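Local atomic coordinates of lombricine kinase (Urechis caupo, PDB entry 3JPZ), a protein that catalyses the reversible transfer of a phosphoryl group from ATP to lombricine, forming the phosphagen phospholombricine, as a member of the ATP:guanido phosphotransferase family. Residues V79-F87 against N325-E333; L103-V113 against I341-Q352. One frame throughout, in Å; residues are numbered along the deposited sequence.

Interaction 1: V79-F87 against N325-E333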
loop_
_atom_site.group_PDB
_atom_site.type_symbol
_atom_site.label_atom_id
_atom_site.label_comp_id
_atom_site.label_asym_id
_atom_site.label_seq_id
_atom_site.Cartn_x
_atom_site.Cartn_y
_atom_site.Cartn_z
ATOM N N VAL A 79 13.825 -16.818 10.888
ATOM C CA VAL A 79 12.422 -16.506 11.053
ATOM C C VAL A 79 11.602 -17.796 11.035
ATOM O O VAL A 79 10.761 -18.013 11.899
ATOM C CB VAL A 79 11.934 -15.514 9.967
ATOM C CG1 VAL A 79 10.447 -15.576 9.811
ATOM C CG2 VAL A 79 12.375 -14.097 10.311
ATOM N N ILE A 80 11.869 -18.650 10.052
ATOM C CA ILE A 80 11.225 -19.950 9.938
ATOM C C ILE A 80 11.341 -20.754 11.229
ATOM O O ILE A 80 10.402 -21.446 11.631
ATOM C CB ILE A 80 11.863 -20.786 8.802
ATOM C CG1 ILE A 80 11.530 -20.183 7.438
ATOM C CG2 ILE A 80 11.385 -22.223 8.858
ATOM C CD1 ILE A 80 12.371 -20.749 6.292
ATOM N N ASN A 81 12.501 -20.682 11.866
ATOM C CA ASN A 81 12.763 -21.483 13.064
ATOM C C ASN A 81 11.944 -21.009 14.261
ATOM O O ASN A 81 11.638 -21.789 15.162
ATOM C CB ASN A 81 14.248 -21.444 13.406
ATOM C CG ASN A 81 14.589 -22.265 14.641
ATOM O OD1 ASN A 81 14.312 -23.462 14.709
ATOM N ND2 ASN A 81 15.209 -21.622 15.617
ATOM N N GLU A 82 11.601 -19.728 14.283
ATOM C CA GLU A 82 10.761 -19.215 15.356
ATOM C C GLU A 82 9.304 -19.498 15.046
ATOM O O GLU A 82 8.572 -20.019 15.877
ATOM C CB GLU A 82 10.954 -17.715 15.546
ATOM C CG GLU A 82 9.995 -17.122 16.575
ATOM C CD GLU A 82 10.443 -15.767 17.079
ATOM O OE1 GLU A 82 11.445 -15.243 16.563
ATOM O OE2 GLU A 82 9.797 -15.228 17.998
ATOM N N LYS A 83 8.891 -19.151 13.836
ATOM C CA LYS A 83 7.494 -19.261 13.438
ATOM C C LYS A 83 7.002 -20.697 13.539
ATOM O O LYS A 83 5.868 -20.952 13.941
ATOM C CB LYS A 83 7.314 -18.759 12.003
ATOM C CG LYS A 83 5.968 -19.103 11.399
ATOM C CD LYS A 83 4.844 -18.358 12.095
ATOM C CE LYS A 83 3.486 -18.921 11.712
ATOM N NZ LYS A 83 2.447 -18.522 12.695
ATOM N N HIS A 84 7.867 -21.635 13.177
ATOM C CA HIS A 84 7.479 -23.033 13.120
ATOM C C HIS A 84 7.993 -23.807 14.319
ATOM O O HIS A 84 8.100 -25.038 14.285
ATOM C CB HIS A 84 7.945 -23.635 11.798
ATOM C CG HIS A 84 7.273 -23.011 10.618
ATOM N ND1 HIS A 84 6.000 -23.355 10.222
ATOM C CD2 HIS A 84 7.669 -22.019 9.787
ATOM C CE1 HIS A 84 5.652 -22.624 9.179
ATOM N NE2 HIS A 84 6.644 -21.800 8.899
ATOM N N LYS A 85 8.291 -23.061 15.380
ATOM C CA LYS A 85 8.617 -23.622 16.683
ATOM C C LYS A 85 9.570 -24.802 16.593
ATOM O O LYS A 85 9.237 -25.922 16.987
ATOM C CB LYS A 85 7.333 -24.036 17.401
ATOM C CG LYS A 85 6.355 -22.889 17.617
ATOM C CD LYS A 85 5.255 -23.283 18.593
ATOM C CE LYS A 85 4.066 -22.337 18.521
ATOM N NZ LYS A 85 3.330 -22.446 17.233
ATOM N N GLY A 86 10.768 -24.543 16.090
ATOM C CA GLY A 86 11.776 -25.575 15.977
ATOM C C GLY A 86 11.823 -26.159 14.583
ATOM O O GLY A 86 11.209 -27.185 14.301
ATOM N N PHE A 87 12.546 -25.475 13.707
ATOM C CA PHE A 87 12.840 -25.966 12.369
ATOM C C PHE A 87 14.083 -25.204 11.908
ATOM O O PHE A 87 13.987 -24.125 11.329
ATOM C CB PHE A 87 11.647 -25.750 11.433
ATOM C CG PHE A 87 11.744 -26.507 10.134
ATOM C CD1 PHE A 87 11.161 -27.752 10.001
ATOM C CD2 PHE A 87 12.418 -25.973 9.051
ATOM C CE1 PHE A 87 11.251 -28.450 8.808
ATOM C CE2 PHE A 87 12.510 -26.662 7.858
ATOM C CZ PHE A 87 11.932 -27.906 7.737
ATOM N N ASN A 325 -5.757 -27.948 11.367
ATOM C CA ASN A 325 -4.431 -28.207 11.878
ATOM C C ASN A 325 -3.749 -26.865 12.066
ATOM O O ASN A 325 -3.976 -25.934 11.291
ATOM C CB ASN A 325 -3.639 -29.113 10.940
ATOM C CG ASN A 325 -3.590 -28.588 9.531
ATOM O OD1 ASN A 325 -4.614 -28.433 8.882
ATOM N ND2 ASN A 325 -2.391 -28.330 9.042
ATOM N N ALA A 326 -2.942 -26.759 13.114
ATOM C CA ALA A 326 -2.261 -25.514 13.455
ATOM C C ALA A 326 -0.933 -25.372 12.709
ATOM O O ALA A 326 -0.590 -24.288 12.234
ATOM C CB ALA A 326 -2.039 -25.440 14.972
ATOM N N ALA A 327 -0.193 -26.467 12.612
ATOM C CA ALA A 327 1.142 -26.463 12.013
ATOM C C ALA A 327 1.096 -26.613 10.494
ATOM O O ALA A 327 0.054 -26.883 9.923
ATOM C CB ALA A 327 1.974 -27.562 12.614
ATOM N N ARG A 328 2.249 -26.446 9.851
ATOM C CA ARG A 328 2.332 -26.489 8.391
ATOM C C ARG A 328 3.588 -27.188 7.925
ATOM O O ARG A 328 3.645 -27.676 6.795
ATOM C CB ARG A 328 2.328 -25.073 7.825
ATOM C CG ARG A 328 1.068 -24.306 8.110
ATOM C CD ARG A 328 -0.085 -24.790 7.265
ATOM N NE ARG A 328 -1.231 -23.911 7.413
ATOM C CZ ARG A 328 -2.133 -24.012 8.380
ATOM N NH1 ARG A 328 -2.041 -24.974 9.288
ATOM N NH2 ARG A 328 -3.135 -23.151 8.431
ATOM N N LEU A 329 4.596 -27.194 8.796
ATOM C CA LEU A 329 5.855 -27.891 8.584
ATOM C C LEU A 329 5.907 -29.121 9.472
ATOM O O LEU A 329 5.160 -29.217 10.444
ATOM C CB LEU A 329 7.028 -26.999 8.993
ATOM C CG LEU A 329 7.717 -26.070 7.996
ATOM C CD1 LEU A 329 8.939 -25.470 8.687
ATOM C CD2 LEU A 329 8.127 -26.794 6.726
ATOM N N LYS A 330 6.789 -30.049 9.113
ATOM C CA LYS A 330 7.256 -31.143 9.980
ATOM C C LYS A 330 6.424 -32.416 9.836
ATOM O O LYS A 330 6.890 -33.515 10.136
ATOM C CB LYS A 330 7.353 -30.681 11.435
ATOM C CG LYS A 330 8.537 -29.753 11.675
ATOM C CD LYS A 330 8.812 -29.552 13.155
ATOM C CE LYS A 330 8.247 -28.242 13.663
ATOM N NZ LYS A 330 8.385 -28.112 15.144
ATOM N N LYS A 331 5.192 -32.255 9.377
ATOM C CA LYS A 331 4.342 -33.379 9.010
ATOM C C LYS A 331 3.986 -33.248 7.538
ATOM O O LYS A 331 3.942 -32.144 7.006
ATOM C CB LYS A 331 3.068 -33.385 9.863
ATOM C CG LYS A 331 3.348 -33.495 11.351
ATOM C CD LYS A 331 2.074 -33.545 12.162
ATOM C CE LYS A 331 2.384 -33.553 13.659
ATOM N NZ LYS A 331 2.915 -34.861 14.120
ATOM N N SER A 332 3.731 -34.369 6.881
ATOM C CA SER A 332 3.320 -34.330 5.485
ATOM C C SER A 332 1.850 -33.926 5.377
ATOM O O SER A 332 1.158 -33.791 6.385
ATOM C CB SER A 332 3.531 -35.686 4.818
ATOM O OG SER A 332 2.597 -36.632 5.305
ATOM N N GLU A 333 1.387 -33.729 4.148
ATOM C CA GLU A 333 0.009 -33.324 3.882
ATOM C C GLU A 333 -0.953 -34.389 4.385
ATOM O O GLU A 333 -1.952 -34.090 5.035
ATOM C CB GLU A 333 -0.206 -33.118 2.385
ATOM C CG GLU A 333 0.566 -31.957 1.796
ATOM C CD GLU A 333 1.951 -32.342 1.332
ATOM O OE1 GLU A 333 2.354 -33.499 1.557
ATOM O OE2 GLU A 333 2.638 -31.482 0.739
HETATM O O HOH W 1 4.744 -25.562 11.310
#

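Interaction 2: L103-V113 against I341-Q352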
loop_
_atom_site.group_PDB
_atom_site.type_symbol
_atom_site.label_atom_id
_atom_site.label_comp_id
_atom_site.label_asym_id
_atom_site.label_seq_id
_atom_site.Cartn_x
_atom_site.Cartn_y
_atom_site.Cartn_z
ATOM N N LEU A 103 -5.139 -42.830 4.607
ATOM C CA LEU A 103 -5.853 -42.226 5.722
ATOM C C LEU A 103 -6.641 -43.245 6.522
ATOM O O LEU A 103 -7.116 -44.245 5.990
ATOM C CB LEU A 103 -6.805 -41.141 5.221
ATOM C CG LEU A 103 -6.161 -39.846 4.747
ATOM C CD1 LEU A 103 -7.227 -38.882 4.257
ATOM C CD2 LEU A 103 -5.346 -39.218 5.862
ATOM N N VAL A 104 -6.793 -42.963 7.807
ATOM C CA VAL A 104 -7.532 -43.832 8.708
ATOM C C VAL A 104 -8.702 -43.064 9.294
ATOM O O VAL A 104 -8.501 -42.046 9.957
ATOM C CB VAL A 104 -6.630 -44.335 9.853
ATOM C CG1 VAL A 104 -7.427 -45.200 10.834
ATOM C CG2 VAL A 104 -5.446 -45.105 9.285
ATOM N N GLY A 105 -9.921 -43.536 9.031
ATOM C CA GLY A 105 -11.118 -42.966 9.631
ATOM C C GLY A 105 -11.518 -41.592 9.113
ATOM O O GLY A 105 -12.135 -40.803 9.830
ATOM N N GLY A 106 -11.197 -41.313 7.855
ATOM C CA GLY A 106 -11.445 -39.995 7.291
ATOM C C GLY A 106 -12.887 -39.678 6.932
ATOM O O GLY A 106 -13.133 -38.874 6.037
ATOM N N GLN A 107 -13.845 -40.317 7.599
ATOM C CA GLN A 107 -15.256 -39.996 7.408
ATOM C C GLN A 107 -15.897 -39.729 8.754
ATOM O O GLN A 107 -16.100 -40.649 9.545
ATOM C CB GLN A 107 -16.004 -41.131 6.714
ATOM C CG GLN A 107 -17.528 -40.984 6.779
ATOM C CD GLN A 107 -18.055 -39.776 6.001
ATOM O OE1 GLN A 107 -18.006 -39.746 4.771
ATOM N NE2 GLN A 107 -18.588 -38.791 6.719
ATOM N N PHE A 108 -16.213 -38.467 9.010
ATOM C CA PHE A 108 -16.775 -38.090 10.289
ATOM C C PHE A 108 -18.268 -38.306 10.304
ATOM O O PHE A 108 -18.921 -38.351 9.265
ATOM C CB PHE A 108 -16.499 -36.628 10.594
ATOM C CG PHE A 108 -15.057 -36.280 10.636
ATOM C CD1 PHE A 108 -14.536 -35.356 9.748
ATOM C CD2 PHE A 108 -14.216 -36.863 11.566
ATOM C CE1 PHE A 108 -13.209 -35.021 9.797
ATOM C CE2 PHE A 108 -12.885 -36.530 11.610
ATOM C CZ PHE A 108 -12.382 -35.612 10.729
ATOM N N ASP A 109 -18.782 -38.435 11.518
ATOM C CA ASP A 109 -20.192 -38.443 11.790
ATOM C C ASP A 109 -20.719 -37.076 11.396
ATOM O O ASP A 109 -20.309 -36.050 11.944
ATOM C CB ASP A 109 -20.411 -38.727 13.288
ATOM C CG ASP A 109 -21.869 -38.868 13.653
ATOM O OD1 ASP A 109 -22.703 -38.336 12.903
ATOM O OD2 ASP A 109 -22.179 -39.485 14.705
ATOM N N GLU A 110 -21.622 -37.056 10.427
ATOM C CA GLU A 110 -22.053 -35.795 9.859
ATOM C C GLU A 110 -23.122 -35.110 10.698
ATOM O O GLU A 110 -23.552 -34.027 10.366
ATOM C CB GLU A 110 -22.503 -35.991 8.413
ATOM C CG GLU A 110 -21.353 -36.433 7.544
ATOM C CD GLU A 110 -21.739 -36.738 6.118
ATOM O OE1 GLU A 110 -22.948 -36.878 5.831
ATOM O OE2 GLU A 110 -20.816 -36.853 5.286
ATOM N N LYS A 111 -23.521 -35.727 11.803
ATOM C CA LYS A 111 -24.322 -35.025 12.803
ATOM C C LYS A 111 -23.464 -33.951 13.469
ATOM O O LYS A 111 -23.971 -32.971 14.015
ATOM C CB LYS A 111 -24.853 -35.997 13.854
ATOM C CG LYS A 111 -25.941 -36.928 13.332
ATOM C CD LYS A 111 -26.535 -37.791 14.439
ATOM C CE LYS A 111 -25.568 -38.846 14.923
ATOM N NZ LYS A 111 -25.173 -39.754 13.831
ATOM N N TYR A 112 -22.157 -34.152 13.424
ATOM C CA TYR A 112 -21.226 -33.239 14.062
ATOM C C TYR A 112 -20.425 -32.446 13.029
ATOM O O TYR A 112 -20.422 -31.215 13.062
ATOM C CB TYR A 112 -20.326 -34.018 15.025
ATOM C CG TYR A 112 -21.127 -34.681 16.130
ATOM C CD1 TYR A 112 -21.563 -35.988 16.008
ATOM C CD2 TYR A 112 -21.481 -33.977 17.277
ATOM C CE1 TYR A 112 -22.307 -36.594 17.014
ATOM C CE2 TYR A 112 -22.237 -34.572 18.283
ATOM C CZ TYR A 112 -22.638 -35.877 18.144
ATOM O OH TYR A 112 -23.377 -36.471 19.144
ATOM N N VAL A 113 -19.772 -33.133 12.095
ATOM C CA VAL A 113 -19.014 -32.433 11.066
ATOM C C VAL A 113 -19.895 -32.029 9.891
ATOM O O VAL A 113 -20.444 -32.882 9.190
ATOM C CB VAL A 113 -17.822 -33.269 10.563
ATOM C CG1 VAL A 113 -17.105 -32.542 9.441
ATOM C CG2 VAL A 113 -16.871 -33.543 11.702
ATOM N N ILE A 341 -8.142 -35.485 11.461
ATOM C CA ILE A 341 -9.041 -36.608 11.668
ATOM C C ILE A 341 -9.009 -37.039 13.138
ATOM O O ILE A 341 -10.041 -37.146 13.775
ATOM C CB ILE A 341 -8.660 -37.784 10.765
ATOM C CG1 ILE A 341 -8.931 -37.429 9.307
ATOM C CG2 ILE A 341 -9.435 -39.007 11.144
ATOM C CD1 ILE A 341 -8.364 -38.402 8.320
ATOM N N ASP A 342 -7.816 -37.261 13.676
ATOM C CA ASP A 342 -7.686 -37.760 15.040
ATOM C C ASP A 342 -8.197 -36.746 16.052
ATOM O O ASP A 342 -8.874 -37.099 17.007
ATOM C CB ASP A 342 -6.229 -38.101 15.357
ATOM C CG ASP A 342 -5.709 -39.247 14.531
ATOM O OD1 ASP A 342 -6.532 -39.983 13.937
ATOM O OD2 ASP A 342 -4.476 -39.414 14.486
ATOM N N GLY A 343 -7.860 -35.486 15.842
ATOM C CA GLY A 343 -8.255 -34.438 16.759
ATOM C C GLY A 343 -9.755 -34.240 16.743
ATOM O O GLY A 343 -10.376 -34.080 17.790
ATOM N N VAL A 344 -10.340 -34.269 15.552
ATOM C CA VAL A 344 -11.763 -33.988 15.403
ATOM C C VAL A 344 -12.589 -35.139 15.959
ATOM O O VAL A 344 -13.624 -34.929 16.598
ATOM C CB VAL A 344 -12.139 -33.734 13.937
ATOM C CG1 VAL A 344 -13.657 -33.667 13.777
ATOM C CG2 VAL A 344 -11.477 -32.451 13.439
ATOM N N LYS A 345 -12.121 -36.357 15.716
ATOM C CA LYS A 345 -12.755 -37.540 16.267
ATOM C C LYS A 345 -12.768 -37.468 17.800
ATOM O O LYS A 345 -13.753 -37.823 18.431
ATOM C CB LYS A 345 -12.021 -38.791 15.782
ATOM C CG LYS A 345 -12.519 -40.103 16.368
ATOM C CD LYS A 345 -14.000 -40.305 16.126
ATOM C CE LYS A 345 -14.435 -41.729 16.427
ATOM N NZ LYS A 345 -14.077 -42.138 17.807
ATOM N N LYS A 346 -11.677 -36.999 18.393
ATOM C CA LYS A 346 -11.607 -36.864 19.849
ATOM C C LYS A 346 -12.587 -35.811 20.352
ATOM O O LYS A 346 -13.255 -36.008 21.368
ATOM C CB LYS A 346 -10.181 -36.512 20.309
ATOM C CG LYS A 346 -9.140 -37.562 19.919
ATOM C CD LYS A 346 -7.752 -37.254 20.475
ATOM C CE LYS A 346 -6.666 -37.998 19.690
ATOM N NZ LYS A 346 -5.282 -37.526 19.996
ATOM N N LEU A 347 -12.648 -34.683 19.651
ATOM C CA LEU A 347 -13.583 -33.626 19.984
ATOM C C LEU A 347 -14.993 -34.195 20.033
ATOM O O LEU A 347 -15.745 -33.942 20.972
ATOM C CB LEU A 347 -13.495 -32.497 18.961
ATOM C CG LEU A 347 -12.179 -31.719 18.989
ATOM C CD1 LEU A 347 -11.992 -30.873 17.733
ATOM C CD2 LEU A 347 -12.089 -30.864 20.237
ATOM N N ILE A 348 -15.336 -34.979 19.018
ATOM C CA ILE A 348 -16.645 -35.620 18.944
ATOM C C ILE A 348 -16.855 -36.629 20.075
ATOM O O ILE A 348 -17.926 -36.672 20.661
ATOM C CB ILE A 348 -16.840 -36.327 17.585
ATOM C CG1 ILE A 348 -16.952 -35.293 16.462
ATOM C CG2 ILE A 348 -18.084 -37.200 17.610
ATOM C CD1 ILE A 348 -16.738 -35.873 15.079
ATOM N N ASP A 349 -15.834 -37.433 20.376
ATOM C CA ASP A 349 -15.902 -38.377 21.491
ATOM C C ASP A 349 -16.264 -37.640 22.783
ATOM O O ASP A 349 -17.069 -38.106 23.583
ATOM C CB ASP A 349 -14.566 -39.104 21.687
ATOM C CG ASP A 349 -14.250 -40.078 20.569
ATOM O OD1 ASP A 349 -15.146 -40.368 19.753
ATOM O OD2 ASP A 349 -13.100 -40.561 20.516
ATOM N N MET A 350 -15.670 -36.474 22.979
ATOM C CA MET A 350 -15.915 -35.709 24.198
ATOM C C MET A 350 -17.301 -35.101 24.148
ATOM O O MET A 350 -17.998 -35.033 25.160
ATOM C CB MET A 350 -14.883 -34.602 24.354
ATOM C CG MET A 350 -13.467 -35.089 24.513
ATOM S SD MET A 350 -12.320 -33.703 24.452
ATOM C CE MET A 350 -10.797 -34.503 24.916
ATOM N N GLU A 351 -17.701 -34.651 22.962
ATOM C CA GLU A 351 -19.017 -34.059 22.797
ATOM C C GLU A 351 -20.072 -35.085 23.194
ATOM O O GLU A 351 -20.964 -34.788 23.982
ATOM C CB GLU A 351 -19.232 -33.597 21.354
ATOM C CG GLU A 351 -20.547 -32.888 21.113
ATOM C CD GLU A 351 -20.743 -31.670 22.001
ATOM O OE1 GLU A 351 -19.780 -30.905 22.235
ATOM O OE2 GLU A 351 -21.882 -31.468 22.454
ATOM N N GLN A 352 -19.942 -36.302 22.674
ATOM C CA GLN A 352 -20.936 -37.345 22.909
ATOM C C GLN A 352 -20.951 -37.730 24.377
ATOM O O GLN A 352 -22.018 -37.909 24.966
ATOM C CB GLN A 352 -20.662 -38.563 22.020
ATOM C CG GLN A 352 -20.813 -38.241 20.548
ATOM C CD GLN A 352 -20.294 -39.325 19.618
ATOM O OE1 GLN A 352 -19.284 -39.986 19.884
ATOM N NE2 GLN A 352 -20.976 -39.493 18.502
HETATM O O HOH W 2 -20.248 -40.928 15.944
HETATM O O HOH W 3 -23.836 -39.431 18.696
#

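Interaction 1: V79-F87 against N325-E333
Leu-329 drives one methyl, CD1, between two rings at the end of helix 73-83, and the tight part of the contact is built round that carbon. CD1 stands over the middle of the Phe-87 ring, 3.4 Å from its centroid and 15° off the normal, a CH-pi contact. It also lies over the rim of one His-84 face, 3.5 Å from His-84 CG, while Lys-83 CG covers the opposite face. Ile-80 CG2 completes the apolar lining.

The imidazole is fixed at both nitrogens: NE2 bonds to the carbonyl of Pro-271, and His-84 ND1 lies 2.8 Å from water 1, which accepts from Leu-329 N.

The exposed side is held by Lys-330. Its chain runs antiparallel alongside Phe-87, Lys-330 CG lying 3.7 Å from Phe-87 CD1 at the ring edge, and a bend at chi3 (-100°) carries NZ to three carbonyls. Lys-330 NZ bonds Lys-85 O at 3.0 Å, from well above the carbonyl plane; its bonds to His-84 O and Gly-86 O are weak. These residues close the helix, which ends in a Schellman motif with Lys-85 at C'. The three carbonyls probably stabilise the ammonium charge, tying the end of helix 73-83 to the 325-333 loop.

Interaction 2: L103-V113 against I341-Q352
Ile-341, Val-344 and Ile-348 of helix 333-355 meet Phe-108, Tyr-112 and Val-113 with no direct hydrogen bond between the segments.

Val-344 CG1 lies 3.8 Å from the Phe-108 centroid and 18° off its normal, an off-centre CH-pi contact, and Phe-108 CZ reaches the helix backbone at Ile-341 CA. Ile-348 CG2 takes the same role over Tyr-112, more loosely at 4.3 Å from the centroid.

Aliphatic contacts flank the rings. Val-113 CG2 touches Val-344 CG1 (3.8 Å) and Ile-348 CD1. With its CG1 beside the backbone N (chi1 -68°), Ile-341 sends CD1 to 3.6 Å from Gly-106 CA. Separately, its CG2 methyl packs on the carbonyl oxygens of Val-104 and Gly-105.

Around Tyr-112, the Gln-352 amide plane stands 86° to the ring, with Gln-352 CG 3.4 Å from Tyr-112 OH and NE2 oblique to the ring; Glu-351 CG lies 3.7 Å from Tyr-112 CE2.

Water makes the polar links. Gln-352 NE2 donates to water 2, which donates to Asp-109 OD2 (2.7 Å), and weakly to water 3, which donates to Tyr-112 OH; that hydroxyl also bonds Glu-355. An Asx turn (Lys-111 N to OD1) and a Lys-111 NZ salt bridge position Asp-109.

Val-282 of strand 279-285 touches Phe-108, Val-113 and Val-344, making this a helix packed against the antiparallel sheet of the phosphagen kinase catalytic domain, with the loop entering strand 113-122 laid along it.

The two contacts alternate along the chain, and helix 333-355 connects their later segments: 325-333 leads into it and 341-352 lies on it. Their centres are 24 Å apart and their nearest atoms about 6 Å, so they do not touch. The centre of interaction 1 is about 12 Å from the centre of the chain, that of interaction 2 about 23 Å. Interaction 1 borders the nucleotide site: the Arg-328 side chain is about 4 Å from that of Arg-279 and 5 Å from that of Arg-119, both ADP-binding residues. Interaction 2 lies behind Val-282 and Cys-116, only predicted to bind ATP, and probably backs their strands. No nucleotide is bound to this chain.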